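Local coordinates for protein PTS-dependent dihydroxyacetone kinase, ADP-binding subunit dhaL (Lactococcus lactis subsp. lactis, PDB 3CR3) that carries ADP as a bound cofactor, which receives a phosphoryl group from DhaM and, as ATP, passes it on to dihydroxyacetone held by DhaK, at residues E109-K113 with M124-W128; A140-L145 with F184-L188; G58-E62 with S91-I95. All coordinates share one frame; numbering follows the deposited sequence.

Contact 1 of 3, residues E109-K113 with M124-W128; sequences EAIQK and MVDIW
I111 and W128 form the aromatic part of this contact. The methyl CD1 of I111 stands over the centre of the indole five-membered ring, 3.5 Å from its centroid and only 10° off the ring normal, so the evidence is for a CH-pi contact made over the face. CG1 of I111 is anti to the carbonyl carbon (chi1 -62°), and the nearly extended continuation (chi2 165°) drives CD1 straight at the indole, the two side chains crossing at about a right angle.

The aliphatic contacts use the other branch of I111 and its neighbour. CG2 of I111 slides past CG2 of V125 at 3.6 Å, while CG of Q112 comes across CG1 of V125 at 3.8 Å. The selenomethionine M124 brings its methyl CE toward CD1 of I111, but CE is modelled too near the indole nitrogen, so its exact position is doubtful and no tightness is inferred.

No hydrogen bond spans the two segments. The polar groups find partners outside them: NE2 of Q112 bonds to the carbonyl of A117, and NE1 of W128 to OG of S180 on helix 175-191, which probably helps to set the rotation of the indole, together with I111 over its face. I111 also touches L82 and A86 of helix 79-94.

The arrangement joins two consecutive helices of the all-helical DhaL fold beside the ADP pocket, to which M124 belongs: its backbone N is hydrogen-bonded to O2' of ADP.

Contact 2 of 3, residues A140-L145 with F184-L188; sequences ASKDNL and FETLL
The phenyl ring of F184 meets L145 at its edge, where CD2 of the leucine lies near the ring plane, 3.8 Å from CD2 of F184. The ring is further held by F131, which stacks with it, and by W128, against which it packs edge-to-face. The second flat group is the carboxylate of E185. Over one of its faces lies the aliphatic end of K142, with CD of the lysine 3.6 Å from CD of E185; CE of K142 reaches to 3.2 Å from OE2 of E185.

The two chains run side by side in the same direction. CG of K142 is anti to its backbone nitrogen (chi1 169°), which sends the chain along the glutamate, but the bend at chi4 (-70°) leaves NZ 4.5 Å from OE2 of E185, beyond a salt bridge. The salt bridge of OE2 is made instead with K17 of helix 4-20.

Apolar packing fills the rest. CD1 of L145 touches CB of F184 at 3.5 Å, and CD1 of L188 rests 3.7 Å from CA of S141. That serine is the N-cap of helix 142-151, its OG accepting from N144 N at 2.9 Å.

With a leucine in place of E185, K17 would probably lose its carboxylate partner and K142 the negative charge beside its methylenes.

No hydrogen bond crosses between the segments, so the helix start is held against helix 175-191 by leucine and phenylalanine carbons, with a buried carboxylate probably stabilised by two lysines, K17 paired with it and the solvent-exposed K142 merely near.

Contact 3 of 3, residues G58-E62 with S91-I95; sequences GNVSE and SKTAI
S61 reaches across to helix 79-94 from its first side-chain atom onward. Its CB lies 3.2 Å from S91 O and also borders CG1 of I95 and CB of A94. Beyond CB, the hydroxyl oxygen is placed anti to the backbone nitrogen, an orientation (chi1 178°) that directs it to the carbonyl of S91: OG donates to S91 O at 2.6 Å, approaching from 49° above the carbonyl plane rather than along a lone pair. The same OG is flanked by CG1 of I95 at 3.3 Å, so a hydrocarbon borders the polar tip.

The bond is answered in kind. OG of S91 donates to S61 O at 2.7 Å, again from above the carbonyl plane, so each serine grips the backbone of the other. Helices 60-74 and 79-94 follow one another as an antiparallel helical hairpin, and this is its open end, where the first turn of one meets the last of the other; the small serines let the CA atoms of S61 and S91 come to 4.2 Å.

A water adds a bridge beside the pair, accepting from S61 N at 3.1 Å and donating to A94 O at 2.6 Å. Just ahead of S61, N59 caps helix 60-74: its OD1 takes the N-H of E62, while OE1 of E62 accepts from the backbone nitrogen of G58, met from above the carboxylate plane.

In the fold
Contacts 1 and 2 touch directly, although their centres are about 16 Å apart: CZ of F184 comes to 3.3 Å from CD2 of W128, on the indole face opposite the one that I111 occupies. I127 extends the join, its CD1 lying 3.6 Å from L145 O. Packing thus runs continuously from the nucleotide outward: the M124 side chain is about 4 Å from the bound ADP and about 12 Å from a magnesium ion, whereas that of F184 is about 11 Å from ADP. Contact 3 stands apart, away from the annotated sites, its centre about 20 Å from that of contact 1 and about 23 Å from that of contact 2; helix 79-94 nevertheless links it to contact 1, touching I111 and M124.

Contact 1 of 3, residues E109-K113 with M124-W128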
# COMPACT_ATOMS: atom_id res chain seq x y z
N GLU A 109 -7.75 -10.18 -29.45
CA GLU A 109 -8.59 -10.90 -28.51
C GLU A 109 -7.81 -11.19 -27.23
O GLU A 109 -8.32 -11.00 -26.12
CB GLU A 109 -9.10 -12.20 -29.16
CG GLU A 109 -10.06 -13.01 -28.32
CD GLU A 109 -10.35 -14.39 -28.91
OE1 GLU A 109 -9.40 -15.04 -29.42
OE2 GLU A 109 -11.52 -14.82 -28.85
N ALA A 110 -6.57 -11.63 -27.39
CA ALA A 110 -5.69 -11.93 -26.26
C ALA A 110 -5.28 -10.68 -25.46
O ALA A 110 -5.20 -10.75 -24.23
CB ALA A 110 -4.45 -12.69 -26.74
N ILE A 111 -5.00 -9.56 -26.13
CA ILE A 111 -4.65 -8.32 -25.42
C ILE A 111 -5.85 -7.82 -24.63
O ILE A 111 -5.72 -7.37 -23.48
CB ILE A 111 -4.15 -7.19 -26.38
CG1 ILE A 111 -2.87 -7.60 -27.12
CG2 ILE A 111 -3.85 -5.86 -25.62
CD1 ILE A 111 -2.57 -6.70 -28.31
N GLN A 112 -7.02 -7.91 -25.24
CA GLN A 112 -8.25 -7.50 -24.58
C GLN A 112 -8.56 -8.39 -23.38
O GLN A 112 -8.93 -7.90 -22.32
CB GLN A 112 -9.40 -7.41 -25.57
CG GLN A 112 -9.31 -6.16 -26.42
CD GLN A 112 -10.59 -5.89 -27.18
OE1 GLN A 112 -10.86 -6.51 -28.20
NE2 GLN A 112 -11.40 -4.95 -26.69
N LYS A 113 -8.35 -9.70 -23.53
CA LYS A 113 -8.52 -10.64 -22.42
C LYS A 113 -7.53 -10.33 -21.28
O LYS A 113 -7.90 -10.39 -20.11
CB LYS A 113 -8.37 -12.09 -22.89
CG LYS A 113 -8.71 -13.13 -21.83
CD LYS A 113 -8.63 -14.55 -22.39
CE LYS A 113 -8.46 -15.60 -21.27
NZ LYS A 113 -7.08 -15.61 -20.65
N MSE A 124 -2.93 0.32 -26.85
CA MSE A 124 -2.60 -0.41 -28.08
C MSE A 124 -3.80 -1.17 -28.66
O MSE A 124 -3.82 -1.41 -29.83
CB MSE A 124 -1.45 -1.38 -27.83
CG MSE A 124 -1.80 -2.55 -26.89
SE MSE A 124 -0.24 -3.70 -26.51
CE MSE A 124 -0.07 -4.55 -28.16
N VAL A 125 -4.75 -1.56 -27.82
CA VAL A 125 -6.02 -2.15 -28.27
C VAL A 125 -6.67 -1.32 -29.40
O VAL A 125 -7.24 -1.86 -30.35
CB VAL A 125 -7.00 -2.32 -27.07
CG1 VAL A 125 -8.43 -2.59 -27.53
CG2 VAL A 125 -6.54 -3.45 -26.14
N ASP A 126 -6.53 -0.00 -29.30
CA ASP A 126 -7.15 0.91 -30.27
C ASP A 126 -6.58 0.71 -31.67
O ASP A 126 -7.32 0.70 -32.65
CB ASP A 126 -6.98 2.35 -29.84
CG ASP A 126 -7.50 2.60 -28.45
OD1 ASP A 126 -8.36 1.83 -27.98
OD2 ASP A 126 -7.03 3.57 -27.82
N ILE A 127 -5.27 0.52 -31.76
CA ILE A 127 -4.65 0.38 -33.06
C ILE A 127 -4.76 -1.07 -33.57
O ILE A 127 -4.91 -1.28 -34.78
CB ILE A 127 -3.20 0.98 -33.12
CG1 ILE A 127 -2.71 1.11 -34.57
CG2 ILE A 127 -2.25 0.18 -32.27
CD1 ILE A 127 -1.61 2.17 -34.77
N TRP A 128 -4.70 -2.04 -32.66
CA TRP A 128 -4.89 -3.45 -33.04
C TRP A 128 -6.26 -3.60 -33.69
O TRP A 128 -6.38 -4.21 -34.75
CB TRP A 128 -4.72 -4.40 -31.84
CG TRP A 128 -3.28 -4.75 -31.53
CD1 TRP A 128 -2.35 -3.95 -30.90
CD2 TRP A 128 -2.61 -5.98 -31.83
NE1 TRP A 128 -1.13 -4.61 -30.82
CE2 TRP A 128 -1.27 -5.86 -31.38
CE3 TRP A 128 -3.01 -7.17 -32.45
CZ2 TRP A 128 -0.34 -6.89 -31.52
CZ3 TRP A 128 -2.07 -8.18 -32.61
CH2 TRP A 128 -0.75 -8.03 -32.14

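Contact 2 of 3, residues A140-L145 with F184-L188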
# COMPACT_ATOMS: atom_id res chain seq x y z
N ALA A 140 -5.83 -1.36 -45.17
CA ALA A 140 -4.71 -1.18 -44.25
C ALA A 140 -3.56 -0.43 -44.90
O ALA A 140 -3.20 -0.71 -46.04
CB ALA A 140 -4.24 -2.52 -43.70
N SER A 141 -2.99 0.52 -44.17
CA SER A 141 -1.93 1.37 -44.69
C SER A 141 -1.16 2.06 -43.57
O SER A 141 -1.70 2.27 -42.48
CB SER A 141 -2.52 2.45 -45.59
OG SER A 141 -3.04 3.50 -44.81
N LYS A 142 0.09 2.42 -43.87
CA LYS A 142 0.90 3.19 -42.93
C LYS A 142 0.24 4.52 -42.57
O LYS A 142 0.23 4.92 -41.40
CB LYS A 142 2.32 3.41 -43.47
CG LYS A 142 3.13 4.43 -42.68
CD LYS A 142 4.63 4.15 -42.72
CE LYS A 142 5.40 5.28 -42.08
NZ LYS A 142 5.33 6.51 -42.93
N ASP A 143 -0.33 5.20 -43.56
CA ASP A 143 -1.08 6.44 -43.33
C ASP A 143 -2.19 6.22 -42.30
O ASP A 143 -2.34 7.02 -41.39
CB ASP A 143 -1.69 6.96 -44.65
CG ASP A 143 -0.74 7.85 -45.45
OD1 ASP A 143 0.39 8.12 -44.99
OD2 ASP A 143 -1.15 8.28 -46.56
N ASN A 144 -2.98 5.16 -42.48
CA ASN A 144 -4.07 4.86 -41.55
C ASN A 144 -3.57 4.50 -40.15
O ASN A 144 -4.20 4.87 -39.16
CB ASN A 144 -5.00 3.78 -42.11
CG ASN A 144 -5.90 4.30 -43.23
OD1 ASN A 144 -5.80 5.46 -43.63
ND2 ASN A 144 -6.77 3.44 -43.76
N LEU A 145 -2.44 3.81 -40.08
CA LEU A 145 -1.78 3.55 -38.79
C LEU A 145 -1.39 4.85 -38.06
O LEU A 145 -1.74 5.04 -36.88
CB LEU A 145 -0.55 2.65 -38.98
CG LEU A 145 -0.87 1.18 -39.31
CD1 LEU A 145 0.40 0.40 -39.65
CD2 LEU A 145 -1.60 0.51 -38.14
N PHE A 184 2.90 -3.00 -37.03
CA PHE A 184 2.02 -3.21 -38.18
C PHE A 184 2.56 -2.61 -39.46
O PHE A 184 2.33 -3.14 -40.54
CB PHE A 184 0.62 -2.66 -37.90
CG PHE A 184 -0.05 -3.28 -36.71
CD1 PHE A 184 0.20 -4.61 -36.36
CD2 PHE A 184 -0.95 -2.54 -35.94
CE1 PHE A 184 -0.42 -5.19 -35.26
CE2 PHE A 184 -1.58 -3.11 -34.83
CZ PHE A 184 -1.32 -4.46 -34.51
N GLU A 185 3.22 -1.46 -39.32
CA GLU A 185 3.89 -0.81 -40.44
C GLU A 185 4.97 -1.71 -41.06
O GLU A 185 5.04 -1.85 -42.27
CB GLU A 185 4.44 0.55 -39.97
CG GLU A 185 5.78 0.95 -40.48
CD GLU A 185 6.19 2.34 -40.00
OE1 GLU A 185 5.69 2.80 -38.93
OE2 GLU A 185 7.03 2.96 -40.70
N THR A 186 5.79 -2.34 -40.23
CA THR A 186 6.78 -3.32 -40.70
C THR A 186 6.13 -4.60 -41.25
O THR A 186 6.61 -5.20 -42.20
CB THR A 186 7.78 -3.67 -39.60
OG1 THR A 186 7.07 -4.01 -38.40
CG2 THR A 186 8.70 -2.48 -39.33
N LEU A 187 5.03 -5.02 -40.63
CA LEU A 187 4.23 -6.12 -41.15
C LEU A 187 3.76 -5.85 -42.60
O LEU A 187 3.93 -6.69 -43.49
CB LEU A 187 3.04 -6.41 -40.24
CG LEU A 187 2.17 -7.61 -40.66
CD1 LEU A 187 3.02 -8.89 -40.88
CD2 LEU A 187 1.11 -7.86 -39.64
N LEU A 188 3.17 -4.68 -42.81
CA LEU A 188 2.66 -4.28 -44.12
C LEU A 188 3.76 -4.28 -45.19
O LEU A 188 3.54 -4.71 -46.33
CB LEU A 188 1.99 -2.90 -44.03
CG LEU A 188 0.64 -2.83 -43.33
CD1 LEU A 188 0.06 -1.44 -43.47
CD2 LEU A 188 -0.34 -3.87 -43.87

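Contact 3 of 3, residues G58-E62 with S91-I95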
# COMPACT_ATOMS: atom_id res chain seq x y z
N GLY A 58 10.68 -24.93 -37.08
CA GLY A 58 9.94 -25.82 -37.97
C GLY A 58 8.76 -25.12 -38.62
O GLY A 58 8.36 -25.46 -39.73
N ASN A 59 8.21 -24.12 -37.92
CA ASN A 59 7.08 -23.37 -38.44
C ASN A 59 6.93 -21.97 -37.81
O ASN A 59 7.71 -21.60 -36.92
CB ASN A 59 5.79 -24.19 -38.33
CG ASN A 59 5.42 -24.53 -36.90
OD1 ASN A 59 5.37 -23.66 -36.05
ND2 ASN A 59 5.15 -25.82 -36.65
N VAL A 60 5.94 -21.22 -38.29
CA VAL A 60 5.67 -19.86 -37.84
C VAL A 60 5.13 -19.86 -36.40
O VAL A 60 5.54 -19.02 -35.61
CB VAL A 60 4.72 -19.11 -38.83
CG1 VAL A 60 4.36 -17.72 -38.34
CG2 VAL A 60 5.36 -19.01 -40.19
N SER A 61 4.23 -20.80 -36.08
CA SER A 61 3.75 -20.96 -34.70
C SER A 61 4.90 -20.99 -33.69
O SER A 61 4.85 -20.28 -32.68
CB SER A 61 2.88 -22.21 -34.56
OG SER A 61 2.46 -22.39 -33.22
N GLU A 62 5.94 -21.79 -33.96
CA GLU A 62 7.15 -21.82 -33.12
C GLU A 62 7.81 -20.46 -32.94
O GLU A 62 8.27 -20.13 -31.84
CB GLU A 62 8.18 -22.82 -33.66
CG GLU A 62 7.67 -24.24 -33.73
CD GLU A 62 8.74 -25.25 -34.06
OE1 GLU A 62 9.93 -24.88 -34.18
OE2 GLU A 62 8.38 -26.44 -34.18
N SER A 91 0.61 -17.56 -31.93
CA SER A 91 1.31 -18.84 -32.02
C SER A 91 0.28 -19.98 -32.20
O SER A 91 0.41 -20.81 -33.10
CB SER A 91 2.17 -19.09 -30.78
OG SER A 91 2.88 -20.31 -30.89
N LYS A 92 -0.75 -19.98 -31.36
CA LYS A 92 -1.74 -21.05 -31.40
C LYS A 92 -2.55 -21.01 -32.71
O LYS A 92 -2.75 -22.05 -33.35
CB LYS A 92 -2.63 -21.01 -30.15
CG LYS A 92 -1.85 -21.21 -28.85
CD LYS A 92 -2.72 -20.93 -27.62
CE LYS A 92 -1.93 -20.24 -26.49
NZ LYS A 92 -1.30 -21.17 -25.51
N THR A 93 -2.97 -19.81 -33.12
CA THR A 93 -3.67 -19.65 -34.40
C THR A 93 -2.81 -20.12 -35.59
O THR A 93 -3.31 -20.82 -36.47
CB THR A 93 -4.14 -18.18 -34.62
OG1 THR A 93 -4.99 -17.78 -33.53
CG2 THR A 93 -4.91 -18.03 -35.92
N ALA A 94 -1.52 -19.77 -35.59
CA ALA A 94 -0.58 -20.11 -36.68
C ALA A 94 -0.41 -21.60 -36.98
O ALA A 94 0.06 -21.96 -38.08
CB ALA A 94 0.78 -19.47 -36.43
N ILE A 95 -0.76 -22.47 -36.03
CA ILE A 95 -0.67 -23.92 -36.25
C ILE A 95 -1.64 -24.30 -37.36
O ILE A 95 -1.35 -25.19 -38.15
CB ILE A 95 -0.99 -24.75 -34.98
CG1 ILE A 95 -0.19 -24.25 -33.77
CG2 ILE A 95 -0.71 -26.25 -35.21
CD1 ILE A 95 -0.69 -24.82 -32.44
O HOH W 1 2.61 -22.46 -38.11